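Side-chain contact in TetR-family transcriptional regulator (Pectobacterium atrosepticum, PDB 2HYT), which probably binds operator DNA through an N-terminal helix-turn-helix domain and regulates transcription: residues Gly58-Val63 / Gln106-Arg111. Residues are numbered along the deposited sequence; the frame is centred on the assembly and turned at random.
Sequences GLLAAV and QRIVLR
I108 presents its CG2 methyl to both L60 and V63, one turn apart on helix 56-81, in a hydrophobic seam of this all-helical TetR fold where helix 56-81, which follows the predicted helix-turn-helix, packs on helix 103-117 of the C-terminal part. The methyl lies 3.8 Å from CD1 of L60 and 3.9 Å from CG1 of V63, so a single branch of the isoleucine serves both partners. The two encounters differ in direction: the L60 and I108 side chains run past one another in opposite senses, whereas V63 and I108 cross at about a right angle. With CG2 of I108 trans to its backbone N and CG1 trans to its carbonyl carbon (chi1 -62°), the methyl is directed at helix 56-81 from a CB that itself points that way. The CB of L60 does not aim straight at helix 103-117; CG extends trans to the backbone N (chi1 -178°), and the turn at chi2 (60°) then brings CD1 to CG2 of I108. The contact is purely apolar and all three residues are buried; the closest CA pair, L60 and I108, is 8.0 Å apart. Y30 touches both L60 and I108, V116 and L117 pack on L60, and L18 and R22 of helix 7-28 lie against V63. Next to I108, R107 joins helix 103-117 to the C-terminal end of helix 7-28 through a hydrogen bond from NH2 to S26 O. On the other helix, V63 is held in its turn by a backbone hydrogen bond from its N to L59 O, 2.9 Å long.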
loop_
_atom_site.group_PDB
_atom_site.type_symbol
_atom_site.label_atom_id
_atom_site.label_comp_id
_atom_site.label_asym_id
_atom_site.label_seq_id
_atom_site.Cartn_x
_atom_site.Cartn_y
_atom_site.Cartn_z
ATOM N N GLY A 58 0.558 3.817 -20.110
ATOM C CA GLY A 58 -0.651 3.084 -20.464
ATOM C C GLY A 58 -0.365 1.597 -20.773
ATOM O O GLY A 58 -1.087 0.681 -20.416
ATOM N N LEU A 59 0.726 1.384 -21.509
ATOM C CA LEU A 59 1.207 0.041 -21.807
ATOM C C LEU A 59 1.551 -0.686 -20.508
ATOM O O LEU A 59 1.121 -1.836 -20.279
ATOM C CB LEU A 59 2.391 0.112 -22.746
ATOM C CG LEU A 59 3.025 -1.236 -23.110
ATOM C CD1 LEU A 59 2.012 -2.303 -23.587
ATOM C CD2 LEU A 59 4.180 -0.978 -24.172
ATOM N N LEU A 60 2.328 -0.014 -19.659
ATOM C CA LEU A 60 2.689 -0.604 -18.373
ATOM C C LEU A 60 1.428 -1.004 -17.583
ATOM O O LEU A 60 1.352 -2.113 -17.031
ATOM C CB LEU A 60 3.546 0.324 -17.527
ATOM C CG LEU A 60 4.004 -0.250 -16.179
ATOM C CD1 LEU A 60 4.861 -1.516 -16.316
ATOM C CD2 LEU A 60 4.706 0.854 -15.349
ATOM N N ALA A 61 0.428 -0.127 -17.524
ATOM C CA ALA A 61 -0.806 -0.455 -16.790
ATOM C C ALA A 61 -1.472 -1.686 -17.351
ATOM O O ALA A 61 -1.946 -2.579 -16.602
ATOM C CB ALA A 61 -1.756 0.749 -16.764
ATOM N N ALA A 62 -1.442 -1.810 -18.677
ATOM C CA ALA A 62 -2.092 -2.916 -19.325
ATOM C C ALA A 62 -1.362 -4.233 -19.036
ATOM O O ALA A 62 -1.976 -5.261 -18.894
ATOM C CB ALA A 62 -2.217 -2.667 -20.844
ATOM N N VAL A 63 -0.032 -4.191 -19.046
ATOM C CA VAL A 63 0.818 -5.322 -18.679
ATOM C C VAL A 63 0.540 -5.727 -17.241
ATOM O O VAL A 63 0.356 -6.920 -16.956
ATOM C CB VAL A 63 2.283 -4.967 -18.868
ATOM C CG1 VAL A 63 3.185 -5.963 -18.164
ATOM C CG2 VAL A 63 2.623 -4.849 -20.413
ATOM N N GLN A 106 8.834 -9.089 -9.630
ATOM C CA GLN A 106 9.769 -8.271 -8.923
ATOM C C GLN A 106 9.988 -6.951 -9.618
ATOM O O GLN A 106 10.043 -5.895 -8.994
ATOM C CB GLN A 106 11.094 -9.032 -8.784
ATOM C CG GLN A 106 12.151 -8.287 -8.073
ATOM C CD GLN A 106 13.454 -9.076 -8.070
ATOM O OE1 GLN A 106 14.007 -9.375 -9.139
ATOM N NE2 GLN A 106 13.897 -9.478 -6.895
ATOM N N ARG A 107 10.221 -7.019 -10.927
ATOM C CA ARG A 107 10.628 -5.847 -11.675
ATOM C C ARG A 107 9.433 -5.037 -12.121
ATOM O O ARG A 107 9.274 -3.888 -11.700
ATOM C CB ARG A 107 11.469 -6.288 -12.845
ATOM C CG ARG A 107 12.878 -6.703 -12.384
ATOM C CD ARG A 107 13.807 -6.869 -13.580
ATOM N NE ARG A 107 13.486 -8.069 -14.329
ATOM C CZ ARG A 107 13.927 -8.361 -15.557
ATOM N NH1 ARG A 107 14.699 -7.516 -16.233
ATOM N NH2 ARG A 107 13.577 -9.522 -16.112
ATOM N N ILE A 108 8.560 -5.660 -12.919
ATOM C CA ILE A 108 7.443 -4.924 -13.537
ATOM C C ILE A 108 6.427 -4.394 -12.507
ATOM O O ILE A 108 6.016 -3.238 -12.564
ATOM C CB ILE A 108 6.714 -5.782 -14.572
ATOM C CG1 ILE A 108 7.675 -6.154 -15.714
ATOM C CG2 ILE A 108 5.455 -5.035 -15.092
ATOM C CD1 ILE A 108 8.185 -4.942 -16.480
ATOM N N VAL A 109 6.029 -5.245 -11.556
ATOM C CA VAL A 109 4.996 -4.892 -10.585
ATOM C C VAL A 109 5.616 -4.168 -9.389
ATOM O O VAL A 109 5.189 -3.101 -9.023
ATOM C CB VAL A 109 4.206 -6.132 -10.124
ATOM C CG1 VAL A 109 3.211 -5.808 -8.974
ATOM C CG2 VAL A 109 3.507 -6.813 -11.291
ATOM N N LEU A 110 6.635 -4.756 -8.759
ATOM C CA LEU A 110 7.082 -4.253 -7.455
ATOM C C LEU A 110 8.110 -3.156 -7.501
ATOM O O LEU A 110 8.395 -2.521 -6.464
ATOM C CB LEU A 110 7.550 -5.442 -6.591
ATOM C CG LEU A 110 6.511 -6.520 -6.285
ATOM C CD1 LEU A 110 7.209 -7.704 -5.627
ATOM C CD2 LEU A 110 5.386 -6.003 -5.378
ATOM N N ARG A 111 8.672 -2.905 -8.688
ATOM C CA ARG A 111 9.636 -1.823 -8.898
ATOM C C ARG A 111 9.038 -0.786 -9.889
ATOM O O ARG A 111 8.804 0.384 -9.558
ATOM C CB ARG A 111 10.972 -2.397 -9.356
ATOM C CG ARG A 111 11.668 -3.160 -8.219
ATOM C CD ARG A 111 12.990 -3.670 -8.678
ATOM N NE ARG A 111 13.613 -4.514 -7.667
ATOM C CZ ARG A 111 14.676 -5.283 -7.883
ATOM N NH1 ARG A 111 15.280 -5.294 -9.069
ATOM N NH2 ARG A 111 15.140 -6.046 -6.902
#